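Long-range contact in leucine-rich repeat protein (Bacteroides thetaiotaomicron, PDB 4ECN), which is of unknown function but, as an extracellular leucine-rich repeat protein, probably binds another protein: residues A[588-598]-A[610-621]. Sequence-based numbering, arbitrary orientation.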
loop_
_atom_site.group_PDB
_atom_site.type_symbol
_atom_site.label_atom_id
_atom_site.label_comp_id
_atom_site.label_asym_id
_atom_site.label_seq_id
_atom_site.Cartn_x
_atom_site.Cartn_y
_atom_site.Cartn_z
ATOM N N LEU A 588 -29.321 -10.602 -2.810
ATOM C CA LEU A 588 -28.485 -11.023 -3.944
ATOM C C LEU A 588 -29.283 -11.239 -5.227
ATOM O O LEU A 588 -30.443 -11.663 -5.190
ATOM C CB LEU A 588 -27.749 -12.343 -3.640
ATOM C CG LEU A 588 -26.707 -12.377 -2.538
ATOM C CD1 LEU A 588 -26.173 -13.762 -2.381
ATOM C CD2 LEU A 588 -25.574 -11.452 -2.818
ATOM N N GLU A 589 -28.634 -11.008 -6.363
ATOM C CA GLU A 589 -29.180 -11.284 -7.692
ATOM C C GLU A 589 -28.191 -12.193 -8.377
ATOM O O GLU A 589 -26.998 -12.088 -8.113
ATOM C CB GLU A 589 -29.459 -10.001 -8.483
ATOM C CG GLU A 589 -30.634 -9.195 -7.952
ATOM C CD GLU A 589 -31.991 -9.514 -8.542
ATOM O OE1 GLU A 589 -32.068 -9.757 -9.767
ATOM O OE2 GLU A 589 -32.995 -9.405 -7.804
ATOM N N ALA A 590 -28.654 -13.113 -9.199
ATOM C CA ALA A 590 -27.729 -14.057 -9.817
ATOM C C ALA A 590 -26.984 -13.459 -11.019
ATOM O O ALA A 590 -27.494 -12.555 -11.679
ATOM C CB ALA A 590 -28.488 -15.292 -10.263
ATOM N N PHE A 591 -25.762 -13.974 -11.270
ATOM C CA PHE A 591 -24.913 -13.722 -12.439
ATOM C C PHE A 591 -25.229 -14.737 -13.534
ATOM O O PHE A 591 -25.094 -14.467 -14.729
ATOM C CB PHE A 591 -23.423 -13.808 -12.070
ATOM C CG PHE A 591 -22.902 -12.698 -11.210
ATOM C CD1 PHE A 591 -22.454 -11.512 -11.775
ATOM C CD2 PHE A 591 -22.817 -12.848 -9.838
ATOM C CE1 PHE A 591 -21.980 -10.469 -10.973
ATOM C CE2 PHE A 591 -22.329 -11.813 -9.037
ATOM C CZ PHE A 591 -21.919 -10.627 -9.608
ATOM N N GLY A 592 -25.625 -15.921 -13.082
ATOM C CA GLY A 592 -25.910 -17.054 -13.940
ATOM C C GLY A 592 -24.718 -17.976 -13.945
ATOM O O GLY A 592 -23.610 -17.569 -13.581
ATOM N N THR A 593 -24.940 -19.214 -14.395
ATOM C CA THR A 593 -23.948 -20.296 -14.443
ATOM C C THR A 593 -22.905 -20.094 -15.571
ATOM O O THR A 593 -21.949 -20.859 -15.650
ATOM C CB THR A 593 -24.691 -21.613 -14.626
ATOM O OG1 THR A 593 -25.525 -21.515 -15.795
ATOM C CG2 THR A 593 -25.538 -21.965 -13.395
ATOM N N ASN A 594 -23.079 -19.073 -16.423
ATOM C CA ASN A 594 -22.149 -18.743 -17.502
ATOM C C ASN A 594 -21.021 -17.843 -16.984
ATOM O O ASN A 594 -20.028 -17.629 -17.688
ATOM C CB ASN A 594 -22.888 -18.082 -18.679
ATOM C CG ASN A 594 -23.575 -19.074 -19.605
ATOM O OD1 ASN A 594 -23.502 -20.314 -19.449
ATOM N ND2 ASN A 594 -24.236 -18.549 -20.617
ATOM N N VAL A 595 -21.187 -17.312 -15.757
ATOM C CA VAL A 595 -20.188 -16.507 -15.073
ATOM C C VAL A 595 -19.442 -17.468 -14.148
ATOM O O VAL A 595 -20.013 -17.974 -13.173
ATOM C CB VAL A 595 -20.765 -15.269 -14.353
ATOM C CG1 VAL A 595 -19.716 -14.606 -13.465
ATOM C CG2 VAL A 595 -21.328 -14.271 -15.356
ATOM N N LYS A 596 -18.181 -17.769 -14.525
ATOM C CA LYS A 596 -17.271 -18.677 -13.835
ATOM C C LYS A 596 -16.322 -17.870 -12.922
ATOM O O LYS A 596 -15.410 -17.192 -13.412
ATOM C CB LYS A 596 -16.480 -19.526 -14.865
ATOM C CG LYS A 596 -17.328 -20.314 -15.872
ATOM C CD LYS A 596 -17.901 -21.609 -15.300
ATOM C CE LYS A 596 -18.872 -22.307 -16.225
ATOM N NZ LYS A 596 -19.355 -23.588 -15.636
ATOM N N LEU A 597 -16.551 -17.938 -11.596
ATOM C CA LEU A 597 -15.728 -17.230 -10.616
ATOM C C LEU A 597 -14.654 -18.109 -10.025
ATOM O O LEU A 597 -14.923 -19.248 -9.670
ATOM C CB LEU A 597 -16.573 -16.660 -9.455
ATOM C CG LEU A 597 -17.523 -15.461 -9.710
ATOM C CD1 LEU A 597 -17.965 -14.858 -8.407
ATOM C CD2 LEU A 597 -16.845 -14.339 -10.457
ATOM N N THR A 598 -13.444 -17.554 -9.853
ATOM C CA THR A 598 -12.316 -18.216 -9.183
ATOM C C THR A 598 -12.342 -17.810 -7.730
ATOM O O THR A 598 -11.986 -18.603 -6.848
ATOM C CB THR A 598 -10.962 -17.881 -9.835
ATOM O OG1 THR A 598 -11.015 -18.054 -11.262
ATOM C CG2 THR A 598 -9.838 -18.703 -9.265
ATOM N N ILE A 610 -28.675 -17.620 -0.838
ATOM C CA ILE A 610 -27.872 -17.421 -2.059
ATOM C C ILE A 610 -28.642 -18.084 -3.229
ATOM O O ILE A 610 -29.024 -19.248 -3.087
ATOM C CB ILE A 610 -26.433 -17.981 -1.866
ATOM C CG1 ILE A 610 -25.713 -17.232 -0.742
ATOM C CG2 ILE A 610 -25.631 -17.911 -3.145
ATOM C CD1 ILE A 610 -24.551 -17.913 -0.183
ATOM N N PRO A 611 -28.935 -17.367 -4.346
ATOM C CA PRO A 611 -29.693 -17.991 -5.464
ATOM C C PRO A 611 -29.013 -19.252 -6.021
ATOM O O PRO A 611 -27.790 -19.242 -6.177
ATOM C CB PRO A 611 -29.725 -16.891 -6.525
ATOM C CG PRO A 611 -29.484 -15.633 -5.776
ATOM C CD PRO A 611 -28.572 -15.973 -4.656
ATOM N N GLU A 612 -29.797 -20.344 -6.310
ATOM C CA GLU A 612 -29.293 -21.664 -6.783
ATOM C C GLU A 612 -28.491 -21.501 -8.118
ATOM O O GLU A 612 -27.674 -22.369 -8.463
ATOM C CB GLU A 612 -30.456 -22.684 -6.938
ATOM C CG GLU A 612 -30.052 -24.163 -6.840
ATOM C CD GLU A 612 -31.041 -25.175 -6.250
ATOM O OE1 GLU A 612 -31.822 -24.802 -5.341
ATOM O OE2 GLU A 612 -30.951 -26.373 -6.615
ATOM N N ASP A 613 -28.672 -20.340 -8.793
ATOM C CA ASP A 613 -28.019 -19.932 -10.041
ATOM C C ASP A 613 -27.128 -18.678 -9.835
ATOM O O ASP A 613 -26.827 -17.997 -10.823
ATOM C CB ASP A 613 -29.103 -19.645 -11.114
ATOM C CG ASP A 613 -30.160 -18.578 -10.773
ATOM O OD1 ASP A 613 -30.304 -18.238 -9.574
ATOM O OD2 ASP A 613 -30.886 -18.134 -11.702
ATOM N N PHE A 614 -26.696 -18.376 -8.565
ATOM C CA PHE A 614 -25.890 -17.190 -8.244
ATOM C C PHE A 614 -24.750 -17.044 -9.229
ATOM O O PHE A 614 -24.613 -15.992 -9.846
ATOM C CB PHE A 614 -25.349 -17.201 -6.801
ATOM C CG PHE A 614 -24.589 -15.932 -6.458
ATOM C CD1 PHE A 614 -25.256 -14.715 -6.314
ATOM C CD2 PHE A 614 -23.203 -15.945 -6.318
ATOM C CE1 PHE A 614 -24.549 -13.536 -6.043
ATOM C CE2 PHE A 614 -22.499 -14.765 -6.038
ATOM C CZ PHE A 614 -23.176 -13.570 -5.901
ATOM N N CYS A 615 -23.953 -18.117 -9.388
ATOM C CA CYS A 615 -22.847 -18.230 -10.336
ATOM C C CYS A 615 -22.381 -19.680 -10.423
ATOM O O CYS A 615 -22.955 -20.595 -9.816
ATOM C CB CYS A 615 -21.685 -17.310 -9.960
ATOM S SG CYS A 615 -20.738 -17.871 -8.520
ATOM N N ALA A 616 -21.317 -19.851 -11.210
ATOM C CA ALA A 616 -20.533 -21.051 -11.433
ATOM C C ALA A 616 -19.110 -20.776 -10.958
ATOM O O ALA A 616 -18.791 -19.627 -10.616
ATOM C CB ALA A 616 -20.576 -21.432 -12.893
ATOM N N PHE A 617 -18.264 -21.809 -10.899
ATOM C CA PHE A 617 -16.905 -21.645 -10.414
ATOM C C PHE A 617 -15.912 -22.288 -11.363
ATOM O O PHE A 617 -16.284 -23.199 -12.109
ATOM C CB PHE A 617 -16.777 -22.247 -9.002
ATOM C CG PHE A 617 -17.704 -21.612 -7.988
ATOM C CD1 PHE A 617 -17.369 -20.402 -7.372
ATOM C CD2 PHE A 617 -18.924 -22.205 -7.665
ATOM C CE1 PHE A 617 -18.245 -19.797 -6.454
ATOM C CE2 PHE A 617 -19.784 -21.612 -6.731
ATOM C CZ PHE A 617 -19.445 -20.408 -6.138
ATOM N N THR A 618 -14.650 -21.793 -11.348
ATOM C CA THR A 618 -13.564 -22.306 -12.193
ATOM C C THR A 618 -12.803 -23.421 -11.456
ATOM O O THR A 618 -12.992 -23.635 -10.259
ATOM C CB THR A 618 -12.596 -21.187 -12.660
ATOM O OG1 THR A 618 -11.831 -20.663 -11.578
ATOM C CG2 THR A 618 -13.290 -20.084 -13.403
ATOM N N ASP A 619 -11.945 -24.128 -12.205
ATOM C CA ASP A 619 -11.087 -25.224 -11.760
ATOM C C ASP A 619 -9.805 -24.669 -11.058
ATOM O O ASP A 619 -8.798 -25.381 -10.894
ATOM C CB ASP A 619 -10.725 -26.103 -12.973
ATOM C CG ASP A 619 -9.893 -25.424 -14.063
ATOM O OD1 ASP A 619 -10.169 -24.234 -14.382
ATOM O OD2 ASP A 619 -9.026 -26.102 -14.653
ATOM N N GLN A 620 -9.871 -23.396 -10.617
ATOM C CA GLN A 620 -8.745 -22.707 -9.992
ATOM C C GLN A 620 -9.098 -22.202 -8.594
ATOM O O GLN A 620 -8.225 -21.630 -7.940
ATOM C CB GLN A 620 -8.293 -21.511 -10.877
ATOM C CG GLN A 620 -7.924 -21.811 -12.337
ATOM C CD GLN A 620 -6.822 -22.840 -12.531
ATOM O OE1 GLN A 620 -5.967 -23.092 -11.657
ATOM N NE2 GLN A 620 -6.815 -23.461 -13.709
ATOM N N VAL A 621 -10.360 -22.409 -8.137
ATOM C CA VAL A 621 -10.886 -21.916 -6.848
ATOM C C VAL A 621 -10.092 -22.444 -5.672
ATOM O O VAL A 621 -9.924 -23.656 -5.535
ATOM C CB VAL A 621 -12.384 -22.256 -6.628
ATOM C CG1 VAL A 621 -12.815 -21.868 -5.223
ATOM C CG2 VAL A 621 -13.284 -21.596 -7.678
#
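Lys-596 and Leu-597 pair in parallel with Ala-616 and Phe-617 through three backbone bonds: Ala-616 N to Val-595 O, Leu-597 N to Ala-616 O, nearly straight at 179°, and Thr-618 N to Leu-597 O. Ahead of the strands, Phe-591 N donates to Phe-614 O at 2.7 Å, tying one turn of the repeat solenoid to the next. That carbonyl oxygen also lies in the plane of the Phe-591 ring, at its edge. The two rings form a T-shaped pair: Phe-591 turns its edge to a face of Phe-614, with centroids 5.4 Å apart and planes at 83°. CG of Phe-614 stands anti to the backbone N (chi1 -177°), and this carries the ring back toward 588-591, where Phe-614 CE1 meets Leu-588 CD2 at 4.0 Å. Leu-588 also rests its CB on Pro-611 CD. Replacing Phe-614 with an alanine would probably leave the Phe-591 edge without its aromatic face and open a gap beside Leu-588. Leu-597 and Phe-617 point to one face of the sheet, and Leu-597 CD1 also lies 4.1 Å from Cys-615 SG; Lys-596 and Ala-616 point to the other, where Lys-596 lays its CD against Ala-616 CB at 3.6 Å. Past the strands, OG1 of Thr-598 and OG1 of Thr-618 share a hydrogen bond of 2.8 Å. Apolar side chains thus pack between successive leucine-rich repeat turns, while backbone bonds and one threonine pair link them.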